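Long-range contacts in uncharacterized protein (Escherichia coli O157:H7, PDB 4ZV9), which is of unknown function but belongs to the dienelactone hydrolase family and so is probably an alpha/beta-hydrolase enzyme: residues A149-G154 with L169-A174; Y201-V206 with D224-R229. One frame throughout, in Å; residues are numbered along the deposited sequence.

Contact 1: A149-G154 with L169-A174; sequences AVPFYG and LLLHFA
The amide N of Y153 donates to the backbone O of H172 over 2.8 Å, the shortest polar bond between 149-154 and 169-174. Two more backbone bonds run the other way. L170 N gives to A149 O at 3.0 Å, and H172 N gives to P151 O at 3.1 Å and is almost straight. P151 has no N-H to offer. Its ring CD instead packs on L170 O at 3.3 Å. L170 O also takes a CA-H...O contact from V150.

The side chains split between two faces. V150, F152, L170 and H172 share one, turned to helix 220-237. In F152 and H172 CG lies anti to the carbonyl carbon (chi1 -77° and -55°), which sets the two rings side by side. H172 CD2 sits over the centre of the F152 ring, 3.5 Å from F152 CZ, but the planes are tilted by 36°. V150 CG1 comes to the edge of the imidazole, 3.6 Å from H172 NE2. Both imidazole nitrogens are bonded, ND1 with OH of Y203 and NE2 with OG1 of T230, which should fix the rotation of the ring.

On the other face L169 CD2 reaches A149 CB, and P151 CG meets L171 CD2 at 3.8 Å. N137 and its helix 132-142 border this side. Parallel neighbouring strands packed between helices are characteristic of the alpha/beta-hydrolase core.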
# COMPACT_ATOMS: atom_id res chain seq x y z
N ALA A 149 1.74 7.45 -4.94
CA ALA A 149 0.83 6.33 -4.69
C ALA A 149 1.09 5.23 -5.71
O ALA A 149 1.23 5.51 -6.91
CB ALA A 149 -0.61 6.79 -4.75
N VAL A 150 1.11 3.99 -5.24
CA VAL A 150 1.41 2.85 -6.09
C VAL A 150 0.39 1.72 -5.88
O VAL A 150 0.61 0.81 -5.08
CB VAL A 150 2.84 2.33 -5.83
CG1 VAL A 150 3.22 1.25 -6.82
CG2 VAL A 150 3.85 3.47 -5.90
N PRO A 151 -0.75 1.81 -6.58
CA PRO A 151 -1.74 0.75 -6.46
C PRO A 151 -1.42 -0.49 -7.30
O PRO A 151 -1.16 -0.37 -8.50
CB PRO A 151 -3.02 1.40 -6.98
CG PRO A 151 -2.55 2.48 -7.90
CD PRO A 151 -1.31 3.00 -7.23
N PHE A 152 -1.41 -1.66 -6.65
CA PHE A 152 -1.29 -2.93 -7.36
C PHE A 152 -2.70 -3.50 -7.55
O PHE A 152 -3.41 -3.78 -6.56
CB PHE A 152 -0.47 -3.94 -6.59
CG PHE A 152 1.01 -3.72 -6.63
CD1 PHE A 152 1.60 -2.71 -5.89
CD2 PHE A 152 1.83 -4.62 -7.30
CE1 PHE A 152 2.98 -2.56 -5.88
CE2 PHE A 152 3.20 -4.47 -7.29
CZ PHE A 152 3.78 -3.43 -6.58
N TYR A 153 -3.08 -3.72 -8.81
CA TYR A 153 -4.36 -4.35 -9.18
C TYR A 153 -5.48 -4.06 -8.21
O TYR A 153 -6.06 -4.96 -7.62
CB TYR A 153 -4.20 -5.86 -9.45
CG TYR A 153 -3.14 -6.54 -8.61
CD1 TYR A 153 -3.38 -6.92 -7.29
CD2 TYR A 153 -1.91 -6.87 -9.17
CE1 TYR A 153 -2.42 -7.58 -6.54
CE2 TYR A 153 -0.94 -7.51 -8.43
CZ TYR A 153 -1.20 -7.87 -7.12
OH TYR A 153 -0.20 -8.49 -6.42
N GLY A 154 -5.80 -2.77 -8.09
CA GLY A 154 -6.86 -2.29 -7.21
C GLY A 154 -7.87 -1.38 -7.87
O GLY A 154 -7.64 -0.88 -8.98
N LEU A 169 1.23 8.84 -9.69
CA LEU A 169 0.68 7.48 -9.61
C LEU A 169 1.43 6.47 -10.45
O LEU A 169 1.69 6.71 -11.64
CB LEU A 169 -0.76 7.49 -10.13
CG LEU A 169 -1.84 8.05 -9.23
CD1 LEU A 169 -3.08 8.32 -10.07
CD2 LEU A 169 -2.14 7.04 -8.13
N LEU A 170 1.77 5.35 -9.83
CA LEU A 170 2.37 4.23 -10.55
C LEU A 170 1.38 3.10 -10.40
O LEU A 170 1.20 2.58 -9.30
CB LEU A 170 3.74 3.84 -9.97
CG LEU A 170 4.35 2.56 -10.56
CD1 LEU A 170 4.61 2.68 -12.06
CD2 LEU A 170 5.64 2.23 -9.83
N LEU A 171 0.74 2.70 -11.50
CA LEU A 171 -0.28 1.67 -11.42
C LEU A 171 0.16 0.35 -12.08
O LEU A 171 0.65 0.34 -13.21
CB LEU A 171 -1.59 2.15 -12.05
CG LEU A 171 -2.10 3.50 -11.54
CD1 LEU A 171 -1.69 4.62 -12.49
CD2 LEU A 171 -3.60 3.51 -11.39
N HIS A 172 -0.00 -0.74 -11.34
CA HIS A 172 0.33 -2.08 -11.85
C HIS A 172 -0.96 -2.87 -12.06
O HIS A 172 -1.74 -3.06 -11.12
CB HIS A 172 1.20 -2.83 -10.86
CG HIS A 172 2.44 -2.10 -10.46
ND1 HIS A 172 3.54 -1.98 -11.30
CD2 HIS A 172 2.78 -1.48 -9.31
CE1 HIS A 172 4.49 -1.31 -10.68
NE2 HIS A 172 4.06 -1.00 -9.46
N PHE A 173 -1.18 -3.34 -13.29
CA PHE A 173 -2.36 -4.13 -13.61
C PHE A 173 -1.96 -5.49 -14.18
O PHE A 173 -0.95 -5.60 -14.86
CB PHE A 173 -3.22 -3.42 -14.65
CG PHE A 173 -3.78 -2.11 -14.19
CD1 PHE A 173 -4.76 -2.06 -13.20
CD2 PHE A 173 -3.39 -0.92 -14.78
CE1 PHE A 173 -5.29 -0.86 -12.78
CE2 PHE A 173 -3.93 0.28 -14.39
CZ PHE A 173 -4.89 0.32 -13.39
N ALA A 174 -2.76 -6.51 -13.89
CA ALA A 174 -2.55 -7.84 -14.44
C ALA A 174 -3.44 -8.00 -15.66
O ALA A 174 -4.63 -7.67 -15.61
CB ALA A 174 -2.88 -8.89 -13.40

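Contact 2: Y201-V206 with D224-R229; sequences YIYPGV and DLAWQR
Y201 and Y203 carry the same first torsion, with CG opposite the carbonyl carbon (chi1 -63° in both). Two residues apart on strand 198-203, both start toward helix 220-237. R229 comes to meet them with its chain extended from CG to NE, and this lays the guanidinium over the Y201 ring with its NH1 edge turned to Y203.

The guanidinium lies flat on Y201, with the planes 14° apart. CZ of R229 stands 3.7 Å from the centroid of the Y201 ring, a cation-pi contact set toward the rim. R229 CD sits over the same face as a CH-pi contact. The far face of the guanidinium is covered by CG of L225, one turn earlier in the helix, so the flat group is sandwiched.

The strand and helix segments run nearly antiparallel. A C-terminal helix packed on the face of the sheet after its last strand is a regular feature of the alpha/beta-hydrolase fold.

Y203 meets the guanidinium at its edge. R229 NH1 donates to Y203 OH at 3.1 Å, with the oxygen in the guanidinium plane and an angle of 157° at the hydrogen. The same OH is bonded to H172 ND1, so two groups grip it. Y203 OH also packs against the helix, 3.4 Å from A226 CB. L225 CD2 touches Y203 CE2 at 4.0 Å. Y201 OH is hydrogen-bonded to E199 OE1.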
# COMPACT_ATOMS: atom_id res chain seq x y z
N TYR A 201 1.30 0.11 -16.02
CA TYR A 201 1.85 -1.07 -16.67
C TYR A 201 0.89 -2.22 -16.56
O TYR A 201 0.33 -2.49 -15.48
CB TYR A 201 3.19 -1.44 -16.05
CG TYR A 201 4.23 -0.38 -16.24
CD1 TYR A 201 4.94 -0.28 -17.44
CD2 TYR A 201 4.47 0.56 -15.24
CE1 TYR A 201 5.89 0.71 -17.62
CE2 TYR A 201 5.42 1.55 -15.41
CZ TYR A 201 6.12 1.63 -16.61
OH TYR A 201 7.05 2.63 -16.78
N ILE A 202 0.68 -2.90 -17.68
CA ILE A 202 -0.15 -4.09 -17.72
C ILE A 202 0.80 -5.25 -17.94
O ILE A 202 1.49 -5.32 -18.95
CB ILE A 202 -1.20 -4.00 -18.84
CG1 ILE A 202 -2.11 -2.80 -18.58
CG2 ILE A 202 -2.03 -5.27 -18.90
CD1 ILE A 202 -2.98 -2.43 -19.76
N TYR A 203 0.82 -6.19 -16.99
CA TYR A 203 1.74 -7.32 -17.02
C TYR A 203 1.08 -8.47 -17.78
O TYR A 203 0.02 -8.94 -17.36
CB TYR A 203 2.15 -7.70 -15.58
CG TYR A 203 2.89 -6.56 -14.92
CD1 TYR A 203 2.21 -5.47 -14.38
CD2 TYR A 203 4.29 -6.52 -14.90
CE1 TYR A 203 2.89 -4.40 -13.82
CE2 TYR A 203 4.98 -5.46 -14.33
CZ TYR A 203 4.28 -4.41 -13.79
OH TYR A 203 4.95 -3.33 -13.23
N PRO A 204 1.68 -8.89 -18.91
CA PRO A 204 1.03 -9.93 -19.72
C PRO A 204 1.01 -11.32 -19.10
O PRO A 204 1.90 -11.68 -18.33
CB PRO A 204 1.85 -9.94 -21.01
CG PRO A 204 3.19 -9.43 -20.63
CD PRO A 204 2.98 -8.49 -19.47
N GLY A 205 -0.05 -12.07 -19.39
CA GLY A 205 -0.17 -13.46 -18.98
C GLY A 205 -0.30 -13.76 -17.50
O GLY A 205 -0.19 -14.92 -17.12
N VAL A 206 -0.55 -12.75 -16.67
CA VAL A 206 -0.70 -12.98 -15.24
C VAL A 206 -2.03 -12.42 -14.76
O VAL A 206 -2.69 -11.63 -15.46
CB VAL A 206 0.44 -12.35 -14.40
CG1 VAL A 206 1.77 -12.97 -14.78
CG2 VAL A 206 0.49 -10.83 -14.57
N ASP A 224 8.79 -9.19 -9.54
CA ASP A 224 10.09 -8.53 -9.44
C ASP A 224 10.16 -7.26 -10.27
O ASP A 224 10.68 -6.25 -9.80
CB ASP A 224 11.23 -9.48 -9.85
CG ASP A 224 11.45 -10.60 -8.84
OD1 ASP A 224 10.88 -10.56 -7.74
OD2 ASP A 224 12.23 -11.52 -9.14
N LEU A 225 9.63 -7.31 -11.49
CA LEU A 225 9.63 -6.14 -12.37
C LEU A 225 8.78 -5.02 -11.79
O LEU A 225 9.21 -3.86 -11.72
CB LEU A 225 9.13 -6.51 -13.76
CG LEU A 225 9.08 -5.39 -14.81
CD1 LEU A 225 10.44 -4.75 -15.04
CD2 LEU A 225 8.54 -5.97 -16.12
N ALA A 226 7.58 -5.35 -11.33
CA ALA A 226 6.71 -4.36 -10.68
C ALA A 226 7.38 -3.75 -9.44
O ALA A 226 7.27 -2.54 -9.19
CB ALA A 226 5.38 -4.98 -10.32
N TRP A 227 8.08 -4.58 -8.67
CA TRP A 227 8.71 -4.07 -7.46
C TRP A 227 9.87 -3.13 -7.81
O TRP A 227 10.04 -2.12 -7.15
CB TRP A 227 9.17 -5.19 -6.54
CG TRP A 227 9.52 -4.69 -5.18
CD1 TRP A 227 10.75 -4.67 -4.61
CD2 TRP A 227 8.62 -4.11 -4.22
NE1 TRP A 227 10.68 -4.14 -3.34
CE2 TRP A 227 9.38 -3.79 -3.08
CE3 TRP A 227 7.25 -3.84 -4.21
CZ2 TRP A 227 8.82 -3.20 -1.94
CZ3 TRP A 227 6.68 -3.28 -3.08
CH2 TRP A 227 7.47 -2.97 -1.95
N GLN A 228 10.65 -3.49 -8.82
CA GLN A 228 11.77 -2.63 -9.23
C GLN A 228 11.24 -1.28 -9.65
O GLN A 228 11.80 -0.26 -9.26
CB GLN A 228 12.51 -3.24 -10.41
CG GLN A 228 13.72 -2.46 -10.92
CD GLN A 228 14.34 -3.07 -12.17
OE1 GLN A 228 13.67 -3.71 -12.98
NE2 GLN A 228 15.64 -2.85 -12.34
N ARG A 229 10.17 -1.28 -10.42
CA ARG A 229 9.54 -0.03 -10.83
C ARG A 229 9.03 0.77 -9.62
O ARG A 229 9.14 2.00 -9.58
CB ARG A 229 8.40 -0.29 -11.81
CG ARG A 229 8.90 -0.66 -13.20
CD ARG A 229 7.78 -1.27 -14.01
NE ARG A 229 8.17 -1.49 -15.40
CZ ARG A 229 7.52 -2.27 -16.26
NH1 ARG A 229 6.44 -2.95 -15.87
NH2 ARG A 229 7.95 -2.38 -17.51

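In the fold
The two contacts follow each other along the chain: all of contact 1 precedes contact 2 in the sequence. Their centres lie about 10 Å apart. Strands 169-174 and 198-203 are parallel neighbours, and they join the contacts through backbone bonds such as F173 N to Y201 O, 2.8 Å. Helix 220-237 supplies one side of contact 2 and also covers V150, F152, L170 and H172 of contact 1. Contact 1 is wholly buried, while contact 2 is only partly so and lies farther out, about 16 Å from the centre of the chain against 9 Å. Together they connect strand 148-151, through strands 169-174 and 198-203, to the C-terminal helix of this dienelactone hydrolase family member.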